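Local coordinates for protein CRISPR-associated endonuclease Cas1 (PDB 4XTK) that probably acts as a metal-dependent double-stranded DNA endonuclease of the CRISPR adaptive immune system, working as a homodimer that joins with Cas2, at residues E150-E155 / Y219-N224; R116-M121 / G156-E161; Q63-I68 / P83-N88. One frame throughout, in Å; residues are numbered along the deposited sequence.

Contact 1 of 3, residues E150-E155 / Y219-N224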
loop_
_atom_site.group_PDB
_atom_site.type_symbol
_atom_site.label_atom_id
_atom_site.label_comp_id
_atom_site.label_asym_id
_atom_site.label_seq_id
_atom_site.Cartn_x
_atom_site.Cartn_y
_atom_site.Cartn_z
ATOM N N GLU E 150 8.784 -27.961 -9.439
ATOM C CA GLU E 150 9.455 -28.612 -10.549
ATOM C C GLU E 150 9.617 -27.618 -11.697
ATOM O O GLU E 150 10.643 -27.589 -12.373
ATOM C CB GLU E 150 8.655 -29.842 -10.992
ATOM C CG GLU E 150 9.282 -30.663 -12.101
ATOM C CD GLU E 150 8.457 -31.895 -12.448
ATOM O OE1 GLU E 150 7.386 -32.090 -11.831
ATOM O OE2 GLU E 150 8.880 -32.663 -13.340
ATOM N N LEU E 151 8.601 -26.782 -11.880
ATOM C CA LEU E 151 8.533 -25.855 -13.001
ATOM C C LEU E 151 9.583 -24.739 -12.913
ATOM O O LEU E 151 10.177 -24.362 -13.918
ATOM C CB LEU E 151 7.128 -25.253 -13.081
ATOM C CG LEU E 151 6.652 -24.706 -14.426
ATOM C CD1 LEU E 151 6.833 -25.739 -15.529
ATOM C CD2 LEU E 151 5.199 -24.262 -14.324
ATOM N N MET E 152 9.801 -24.206 -11.715
ATOM C CA MET E 152 10.847 -23.208 -11.511
ATOM C C MET E 152 12.231 -23.809 -11.762
ATOM O O MET E 152 13.119 -23.149 -12.293
ATOM C CB MET E 152 10.779 -22.625 -10.095
ATOM C CG MET E 152 11.955 -21.720 -9.737
ATOM S SD MET E 152 12.078 -20.224 -10.756
ATOM C CE MET E 152 10.736 -19.322 -10.058
ATOM N N GLY E 153 12.408 -25.069 -11.379
ATOM C CA GLY E 153 13.666 -25.753 -11.599
ATOM C C GLY E 153 13.965 -25.921 -13.074
ATOM O O GLY E 153 15.086 -25.677 -13.521
ATOM N N ILE E 154 12.952 -26.338 -13.827
ATOM C CA ILE E 154 13.081 -26.538 -15.264
ATOM C C ILE E 154 13.409 -25.223 -15.971
ATOM O O ILE E 154 14.251 -25.185 -16.868
ATOM C CB ILE E 154 11.793 -27.142 -15.856
ATOM C CG1 ILE E 154 11.549 -28.536 -15.269
ATOM C CG2 ILE E 154 11.876 -27.227 -17.370
ATOM C CD1 ILE E 154 10.136 -29.064 -15.484
ATOM N N GLU E 155 12.753 -24.147 -15.551
ATOM C CA GLU E 155 12.974 -22.840 -16.155
ATOM C C GLU E 155 14.418 -22.394 -15.924
ATOM O O GLU E 155 15.108 -21.983 -16.861
ATOM C CB GLU E 155 11.980 -21.814 -15.595
ATOM C CG GLU E 155 11.711 -20.620 -16.511
ATOM C CD GLU E 155 12.716 -19.501 -16.321
ATOM O OE1 GLU E 155 13.432 -19.515 -15.296
ATOM O OE2 GLU E 155 12.790 -18.607 -17.191
ATOM N N TYR E 219 3.959 -16.339 -8.654
ATOM C CA TYR E 219 3.369 -17.609 -9.072
ATOM C C TYR E 219 4.419 -18.650 -9.444
ATOM O O TYR E 219 4.454 -19.739 -8.853
ATOM C CB TYR E 219 2.384 -17.364 -10.215
ATOM C CG TYR E 219 1.248 -16.509 -9.720
ATOM C CD1 TYR E 219 0.240 -17.058 -8.934
ATOM C CD2 TYR E 219 1.221 -15.140 -9.962
ATOM C CE1 TYR E 219 -0.785 -16.279 -8.436
ATOM C CE2 TYR E 219 0.197 -14.352 -9.473
ATOM C CZ TYR E 219 -0.803 -14.927 -8.710
ATOM O OH TYR E 219 -1.817 -14.147 -8.221
ATOM N N LEU E 220 5.239 -18.342 -10.444
ATOM C CA LEU E 220 6.382 -19.191 -10.765
ATOM C C LEU E 220 7.335 -19.260 -9.569
ATOM O O LEU E 220 7.774 -20.339 -9.170
ATOM C CB LEU E 220 7.117 -18.680 -12.008
ATOM C CG LEU E 220 8.271 -19.588 -12.445
ATOM C CD1 LEU E 220 7.765 -21.005 -12.684
ATOM C CD2 LEU E 220 9.026 -19.044 -13.664
ATOM N N HIS E 221 7.650 -18.101 -9.002
ATOM C CA HIS E 221 8.403 -18.042 -7.755
ATOM C C HIS E 221 7.486 -18.298 -6.570
ATOM O O HIS E 221 6.331 -17.870 -6.558
ATOM C CB HIS E 221 9.096 -16.690 -7.602
ATOM C CG HIS E 221 10.145 -16.437 -8.635
ATOM N ND1 HIS E 221 9.845 -16.126 -9.943
ATOM C CD2 HIS E 221 11.501 -16.482 -8.563
ATOM C CE1 HIS E 221 10.963 -15.971 -10.630
ATOM N NE2 HIS E 221 11.981 -16.189 -9.812
ATOM N N GLU E 222 8.003 -19.008 -5.577
ATOM C CA GLU E 222 7.251 -19.255 -4.359
ATOM C C GLU E 222 6.963 -17.932 -3.651
ATOM O O GLU E 222 7.842 -17.080 -3.540
ATOM C CB GLU E 222 8.026 -20.205 -3.439
ATOM C CG GLU E 222 7.193 -20.817 -2.328
ATOM C CD GLU E 222 8.033 -21.532 -1.281
ATOM O OE1 GLU E 222 8.205 -20.976 -0.176
ATOM O OE2 GLU E 222 8.521 -22.647 -1.561
ATOM N N THR E 223 5.747 -17.759 -3.150
ATOM C CA THR E 223 5.486 -16.561 -2.375
ATOM C C THR E 223 5.862 -16.917 -0.947
ATOM O O THR E 223 5.182 -17.684 -0.272
ATOM C CB THR E 223 4.017 -16.089 -2.466
ATOM O OG1 THR E 223 3.704 -15.757 -3.823
ATOM C CG2 THR E 223 3.783 -14.853 -1.591
ATOM N N ASN E 224 6.959 -16.317 -0.508
ATOM C CA ASN E 224 7.636 -16.652 0.733
ATOM C C ASN E 224 8.049 -15.331 1.358
ATOM O O ASN E 224 7.479 -14.298 1.024
ATOM C CB ASN E 224 8.830 -17.595 0.519
ATOM C CG ASN E 224 9.829 -17.074 -0.490
ATOM O OD1 ASN E 224 9.860 -15.887 -0.799
ATOM N ND2 ASN E 224 10.661 -17.969 -1.006
#

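Contact 2 of 3, residues R116-M121 / G156-E161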
loop_
_atom_site.group_PDB
_atom_site.type_symbol
_atom_site.label_atom_id
_atom_site.label_comp_id
_atom_site.label_asym_id
_atom_site.label_seq_id
_atom_site.Cartn_x
_atom_site.Cartn_y
_atom_site.Cartn_z
ATOM N N ARG E 116 6.165 -18.361 -22.209
ATOM C CA ARG E 116 6.586 -17.142 -22.886
ATOM C C ARG E 116 8.087 -16.915 -22.729
ATOM O O ARG E 116 8.761 -16.526 -23.684
ATOM C CB ARG E 116 5.796 -15.942 -22.359
ATOM C CG ARG E 116 4.294 -16.001 -22.658
ATOM C CD ARG E 116 3.949 -15.295 -23.971
ATOM N NE ARG E 116 4.455 -13.924 -23.998
ATOM C CZ ARG E 116 5.416 -13.494 -24.812
ATOM N NH1 ARG E 116 5.975 -14.329 -25.680
ATOM N NH2 ARG E 116 5.819 -12.231 -24.760
ATOM N N SER E 117 8.607 -17.164 -21.528
ATOM C CA SER E 117 10.046 -17.080 -21.279
ATOM C C SER E 117 10.842 -17.941 -22.256
ATOM O O SER E 117 11.880 -17.520 -22.772
ATOM C CB SER E 117 10.374 -17.503 -19.845
ATOM O OG SER E 117 10.045 -16.483 -18.922
ATOM N N PHE E 118 10.350 -19.150 -22.504
ATOM C CA PHE E 118 11.033 -20.070 -23.400
ATOM C C PHE E 118 10.996 -19.563 -24.831
ATOM O O PHE E 118 11.992 -19.631 -25.545
ATOM C CB PHE E 118 10.416 -21.474 -23.329
ATOM C CG PHE E 118 10.807 -22.253 -22.103
ATOM C CD1 PHE E 118 11.537 -21.663 -21.089
ATOM C CD2 PHE E 118 10.456 -23.580 -21.974
ATOM C CE1 PHE E 118 11.896 -22.378 -19.962
ATOM C CE2 PHE E 118 10.814 -24.298 -20.849
ATOM C CZ PHE E 118 11.536 -23.694 -19.845
ATOM N N GLN E 119 9.846 -19.054 -25.257
ATOM C CA GLN E 119 9.721 -18.632 -26.643
ATOM C C GLN E 119 10.550 -17.374 -26.891
ATOM O O GLN E 119 11.119 -17.205 -27.967
ATOM C CB GLN E 119 8.260 -18.401 -27.023
ATOM C CG GLN E 119 8.063 -18.264 -28.526
ATOM C CD GLN E 119 8.688 -19.421 -29.304
ATOM O OE1 GLN E 119 8.506 -20.591 -28.962
ATOM N NE2 GLN E 119 9.443 -19.090 -30.347
ATOM N N ASN E 120 10.638 -16.512 -25.886
ATOM C CA ASN E 120 11.491 -15.340 -25.977
ATOM C C ASN E 120 12.958 -15.731 -26.062
ATOM O O ASN E 120 13.720 -15.140 -26.830
ATOM C CB ASN E 120 11.264 -14.411 -24.790
ATOM C CG ASN E 120 9.923 -13.716 -24.851
ATOM O OD1 ASN E 120 9.193 -13.829 -25.842
ATOM N ND2 ASN E 120 9.595 -12.978 -23.798
ATOM N N MET E 121 13.346 -16.730 -25.272
ATOM C CA MET E 121 14.695 -17.280 -25.337
ATOM C C MET E 121 15.001 -17.795 -26.743
ATOM O O MET E 121 16.042 -17.475 -27.318
ATOM C CB MET E 121 14.879 -18.409 -24.315
ATOM C CG MET E 121 15.164 -17.946 -22.892
ATOM S SD MET E 121 15.606 -19.304 -21.777
ATOM C CE MET E 121 14.119 -19.516 -20.815
ATOM N N GLY E 156 14.875 -22.496 -14.681
ATOM C CA GLY E 156 16.252 -22.172 -14.348
ATOM C C GLY E 156 17.266 -22.923 -15.196
ATOM O O GLY E 156 18.209 -22.330 -15.716
ATOM N N ASN E 157 17.066 -24.231 -15.340
ATOM C CA ASN E 157 17.972 -25.055 -16.126
ATOM C C ASN E 157 17.954 -24.661 -17.598
ATOM O O ASN E 157 18.996 -24.648 -18.256
ATOM C CB ASN E 157 17.622 -26.540 -15.970
ATOM C CG ASN E 157 17.822 -27.044 -14.551
ATOM O OD1 ASN E 157 18.659 -26.530 -13.807
ATOM N ND2 ASN E 157 17.059 -28.062 -14.172
ATOM N N ALA E 158 16.766 -24.340 -18.105
ATOM C CA ALA E 158 16.616 -23.827 -19.464
ATOM C C ALA E 158 17.423 -22.551 -19.645
ATOM O O ALA E 158 18.116 -22.375 -20.646
ATOM C CB ALA E 158 15.154 -23.569 -19.783
ATOM N N ARG E 159 17.322 -21.661 -18.665
ATOM C CA ARG E 159 18.052 -20.404 -18.697
ATOM C C ARG E 159 19.559 -20.660 -18.779
ATOM O O ARG E 159 20.264 -20.019 -19.569
ATOM C CB ARG E 159 17.712 -19.562 -17.468
ATOM C CG ARG E 159 18.323 -18.170 -17.459
ATOM C CD ARG E 159 17.539 -17.201 -18.324
ATOM N NE ARG E 159 16.149 -17.078 -17.895
ATOM C CZ ARG E 159 15.211 -16.426 -18.576
ATOM N NH1 ARG E 159 15.513 -15.827 -19.723
ATOM N NH2 ARG E 159 13.969 -16.376 -18.113
ATOM N N GLU E 160 20.044 -21.609 -17.979
ATOM C CA GLU E 160 21.476 -21.893 -17.921
ATOM C C GLU E 160 21.986 -22.446 -19.252
ATOM O O GLU E 160 23.078 -22.096 -19.701
ATOM C CB GLU E 160 21.785 -22.864 -16.786
ATOM N N GLU E 161 21.187 -23.300 -19.882
ATOM C CA GLU E 161 21.512 -23.818 -21.206
ATOM C C GLU E 161 21.472 -22.694 -22.240
ATOM O O GLU E 161 22.313 -22.612 -23.143
ATOM C CB GLU E 161 20.544 -24.937 -21.594
ATOM C CG GLU E 161 20.667 -25.398 -23.026
ATOM C CD GLU E 161 22.034 -25.969 -23.328
ATOM O OE1 GLU E 161 22.674 -26.494 -22.392
ATOM O OE2 GLU E 161 22.474 -25.893 -24.497
#

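Contact 3 of 3, residues Q63-I68 / P83-N88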
loop_
_atom_site.group_PDB
_atom_site.type_symbol
_atom_site.label_atom_id
_atom_site.label_comp_id
_atom_site.label_asym_id
_atom_site.label_seq_id
_atom_site.Cartn_x
_atom_site.Cartn_y
_atom_site.Cartn_z
ATOM N N GLN E 63 -13.911 14.351 -1.324
ATOM C CA GLN E 63 -15.347 14.461 -1.567
ATOM C C GLN E 63 -15.760 13.689 -2.815
ATOM O O GLN E 63 -16.858 13.150 -2.887
ATOM C CB GLN E 63 -15.761 15.932 -1.705
ATOM C CG GLN E 63 -15.694 16.743 -0.414
ATOM C CD GLN E 63 -15.865 18.241 -0.644
ATOM O OE1 GLN E 63 -16.020 18.693 -1.778
ATOM N NE2 GLN E 63 -15.826 19.015 0.435
ATOM N N LYS E 64 -14.869 13.643 -3.801
ATOM C CA LYS E 64 -15.129 12.922 -5.041
ATOM C C LYS E 64 -14.671 11.469 -4.938
ATOM O O LYS E 64 -14.810 10.691 -5.887
ATOM C CB LYS E 64 -14.429 13.613 -6.216
ATOM C CG LYS E 64 -14.906 15.030 -6.486
ATOM C CD LYS E 64 -16.319 15.045 -7.047
ATOM C CE LYS E 64 -16.763 16.457 -7.407
ATOM N NZ LYS E 64 -18.100 16.481 -8.073
ATOM N N ARG E 65 -14.113 11.121 -3.781
ATOM C CA ARG E 65 -13.683 9.761 -3.486
ATOM C C ARG E 65 -12.636 9.289 -4.500
ATOM O O ARG E 65 -12.622 8.130 -4.921
ATOM C CB ARG E 65 -14.898 8.834 -3.442
ATOM C CG ARG E 65 -15.887 9.257 -2.354
ATOM C CD ARG E 65 -17.185 8.461 -2.333
ATOM N NE ARG E 65 -17.998 8.862 -1.185
ATOM C CZ ARG E 65 -19.180 8.340 -0.868
ATOM N NH1 ARG E 65 -19.711 7.379 -1.610
ATOM N NH2 ARG E 65 -19.833 8.781 0.198
ATOM N N ILE E 66 -11.755 10.217 -4.868
ATOM C CA ILE E 66 -10.683 9.971 -5.825
ATOM C C ILE E 66 -9.320 9.998 -5.155
ATOM O O ILE E 66 -8.861 11.058 -4.723
ATOM C CB ILE E 66 -10.677 11.024 -6.948
ATOM C CG1 ILE E 66 -11.987 10.982 -7.737
ATOM C CG2 ILE E 66 -9.467 10.839 -7.846
ATOM C CD1 ILE E 66 -12.129 12.107 -8.727
ATOM N N PRO E 67 -8.654 8.839 -5.076
ATOM C CA PRO E 67 -7.304 8.843 -4.521
ATOM C C PRO E 67 -6.309 9.359 -5.542
ATOM O O PRO E 67 -6.567 9.319 -6.749
ATOM C CB PRO E 67 -7.052 7.370 -4.184
ATOM C CG PRO E 67 -8.075 6.594 -4.953
ATOM C CD PRO E 67 -8.988 7.542 -5.672
ATOM N N ILE E 68 -5.184 9.860 -5.055
ATOM C CA ILE E 68 -4.147 10.361 -5.939
ATOM C C ILE E 68 -2.828 9.686 -5.580
ATOM O O ILE E 68 -2.389 9.715 -4.424
ATOM C CB ILE E 68 -4.045 11.909 -5.871
ATOM C CG1 ILE E 68 -2.885 12.429 -6.713
ATOM C CG2 ILE E 68 -3.914 12.406 -4.437
ATOM C CD1 ILE E 68 -2.918 13.929 -6.858
ATOM N N PRO E 83 -8.475 8.942 0.238
ATOM C CA PRO E 83 -9.589 9.602 0.925
ATOM C C PRO E 83 -10.169 8.656 1.962
ATOM O O PRO E 83 -9.921 7.450 1.874
ATOM C CB PRO E 83 -10.596 9.882 -0.196
ATOM C CG PRO E 83 -9.822 9.729 -1.472
ATOM C CD PRO E 83 -8.767 8.705 -1.184
ATOM N N ARG E 84 -10.908 9.194 2.924
ATOM C CA ARG E 84 -11.588 8.386 3.926
ATOM C C ARG E 84 -12.308 7.227 3.248
ATOM O O ARG E 84 -12.024 6.069 3.535
ATOM C CB ARG E 84 -12.553 9.247 4.741
ATOM C CG ARG E 84 -13.309 8.500 5.815
ATOM C CD ARG E 84 -14.155 9.474 6.607
ATOM N NE ARG E 84 -15.246 8.836 7.333
ATOM C CZ ARG E 84 -16.370 8.414 6.764
ATOM N NH1 ARG E 84 -16.543 8.554 5.457
ATOM N NH2 ARG E 84 -17.319 7.845 7.501
ATOM N N GLU E 85 -13.250 7.528 2.363
ATOM C CA GLU E 85 -13.745 6.508 1.449
ATOM C C GLU E 85 -13.426 6.907 0.008
ATOM O O GLU E 85 -13.465 8.079 -0.348
ATOM C CB GLU E 85 -15.252 6.264 1.625
ATOM C CG GLU E 85 -15.855 5.435 0.482
ATOM C CD GLU E 85 -17.141 4.711 0.845
ATOM O OE1 GLU E 85 -17.532 4.723 2.033
ATOM O OE2 GLU E 85 -17.749 4.106 -0.065
ATOM N N TYR E 86 -13.088 5.923 -0.814
ATOM C CA TYR E 86 -12.770 6.187 -2.209
ATOM C C TYR E 86 -13.456 5.178 -3.122
ATOM O O TYR E 86 -13.923 4.139 -2.664
ATOM C CB TYR E 86 -11.251 6.173 -2.418
ATOM C CG TYR E 86 -10.543 5.018 -1.743
ATOM C CD1 TYR E 86 -10.393 3.798 -2.386
ATOM C CD2 TYR E 86 -10.024 5.149 -0.460
ATOM C CE1 TYR E 86 -9.746 2.742 -1.776
ATOM C CE2 TYR E 86 -9.374 4.098 0.158
ATOM C CZ TYR E 86 -9.242 2.895 -0.503
ATOM O OH TYR E 86 -8.599 1.838 0.104
ATOM N N LEU E 87 -13.527 5.503 -4.410
ATOM C CA LEU E 87 -14.094 4.611 -5.415
ATOM C C LEU E 87 -13.383 3.264 -5.403
ATOM O O LEU E 87 -12.193 3.201 -5.095
ATOM C CB LEU E 87 -13.984 5.238 -6.802
ATOM C CG LEU E 87 -14.670 6.591 -6.972
ATOM C CD1 LEU E 87 -14.235 7.240 -8.272
ATOM C CD2 LEU E 87 -16.173 6.425 -6.937
ATOM N N ASN E 88 -14.109 2.198 -5.740
ATOM C CA ASN E 88 -13.541 0.850 -5.752
ATOM C C ASN E 88 -12.266 0.843 -6.581
ATOM O O ASN E 88 -12.270 1.248 -7.742
ATOM C CB ASN E 88 -14.558 -0.157 -6.310
ATOM C CG ASN E 88 -14.062 -1.603 -6.258
ATOM O OD1 ASN E 88 -12.860 -1.875 -6.275
ATOM N ND2 ASN E 88 -15.001 -2.539 -6.181
#

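Contact 1 of 3, residues E150-E155 / Y219-N224
Met152 and Leu220 carry most of the meeting between helix 148-166 and the loop leading into helix 230-252, inside the helical catalytic domain of Cas1. Each partner also brings one of the residues inferred by similarity to bind manganese, Glu155 from the helix and His221 from the loop; Glu236 of helix 230-252 is the third.

The apolar part is built on the fork of Leu220. CG anti to the backbone N (chi1 -176°) carries the fork toward the helix, where CD1 lies 4.2 Å from Leu151 CG and also covers the Met152 backbone, while CD2 reaches the aliphatic part of Glu155, 4.2 Å from its CG. Leucine suits this place because its two methyls can touch residues one turn apart, Leu151 and Glu155, at once. Met152 CE lies against Leu220 CG, and Val114 of helix 103-127 packs on both Leu151 and Leu220.

The second kind of interaction is thioether on ring. Bends at chi2 (63°) and chi3 fold the Met152 side chain so that its CE methyl lies over one face of the His221 imidazole, in the manner of a CH-pi contact, though the exact spacing is doubtful. SD follows over the same face as a Met-aromatic pair. Flexible and unbranched, methionine can lay its end on a flat ring in this way.

Polar anchors come from outside. His221 ND1 is hydrogen-bonded to Asp233 OD1, which limits rotation of the ring, and Asp233 OD2 takes the backbone N of Tyr219 and of Leu220. Glu155 OE2 makes a salt bridge with Arg159. Across the presumed site, Glu155 OE1 stands 6.6 Å from His221 NE2, wider than two direct ligands of one ion.

Contact 2 of 3, residues R116-M121 / G156-E161
Ala158 meets the ring of Phe118 where helices 103-127 and 148-166 run side by side, the axes of their short segments almost parallel at 7° and 11.0 Å apart at closest approach. The tight part is here: Ala158 CB comes to 3.5 Å from Phe118 CE1, approaching the ring obliquely. The small methyl lets the ring come close to the backbone of the neighbouring helix, and an aromatic ring is long enough to bridge two helices at this spacing.

Next to it, Met121 and Arg159 cross at about a right angle. The arginine chain is bent at chi2 (80°) and chi3 (59°), which brings its guanidinium back toward helix 103-127. There Met121 CE lies over the centre of the flat group, 3.9 Å above its plane, and Met121 CG is 3.8 Å from Arg159 NH1. The polarisable thioether arm thus covers a face that makes no N-H bonds, while the edge stays available for carboxylates.

Contact is looser at that edge. Ser117 OG lies near the guanidinium plane but 4.0 Å from Arg159 NH2, and bonds instead to Ile113 O in its own helix. Farther out, Gln119 and Asn157 sit at exposed positions on the flanks, where their amides can meet solvent.

Arg159 NH2 forms salt bridges with Glu155 and Glu236, two residues inferred by similarity to bind manganese. With one face covered by a methionine, the arrangement is consistent with a second-shell arginine beside the metal site of the helical Cas1 domain, where it would orient the two acids.

Contact 3 of 3, residues Q63-I68 / P83-N88
Arg65 lies alongside the 83-88 loop, its side chain extended over Glu85. CG is anti to the carbonyl carbon (chi1 -61°), which rests it 3.4 Å from Glu85 O before the chain runs on to the guanidinium. The side chains cross obliquely, yet the guanidinium and carboxylate planes are only 23° apart: Glu85 OE2 sits over the guanidinium face, 4.1 Å from Arg65 NH1, so opposite charges are near without any N-H aimed at the oxygen.

The backbone at Arg65 ends helix 55-63 in a Schellman motif, with positive phi. This turn presents Arg65 O to the other loop, where Leu87 N donates a hydrogen bond of 2.8 Å, nearly straight at 169° and directed at a lone pair in the carbonyl plane. Leu87 also packs its CG against that same oxygen.

Deeper in, rings replace charges. Pro67 and Pro83 meet side to side, Pro67 CB 3.7 Å from Pro83 CD, and Pro83 CG rests 3.6 Å from Ile66 O. Pro67 also crosses Tyr86 at about a right angle, its CG 4.1 Å from Tyr86 CB. Compact prolines suit such a junction, since rigid rings pack closely where strands 68-71 and 77-83 of the N-terminal beta-rich domain of Cas1 join their loops. Pro83 further pairs antiparallel with a strand of the second subunit, carrying the sheet across the dimer interface.

Chemically, one directed backbone bond ties the loops together, proline contacts fill out the buried side, and the Arg65-Glu85 attraction, beyond salt-bridge distance and toward the surface, probably adds less.

Overall arrangement
Contacts 1 and 2 form one continuous region on helix 148-166, their centres 13 Å apart. Glu155 is the joint between them: belonging to contact 1, it packs through CG on Phe118 CE1 at 3.9 Å, while its OE2 lies 3.8 Å from Ser117 CB, both of contact 2. The region borders the presumed manganese site, which Glu236 completes, with contact 1 supplying Glu155 and His221 and contact 2 the arginine that bridges Glu155 and Glu236. Contact 3 is remote, in the beta-rich part of the chain; its centre is 37 Å from that of contact 1 and 43 Å from that of contact 2. Contacts 1 and 3 nevertheless both touch the second subunit, whereas contact 2 does not.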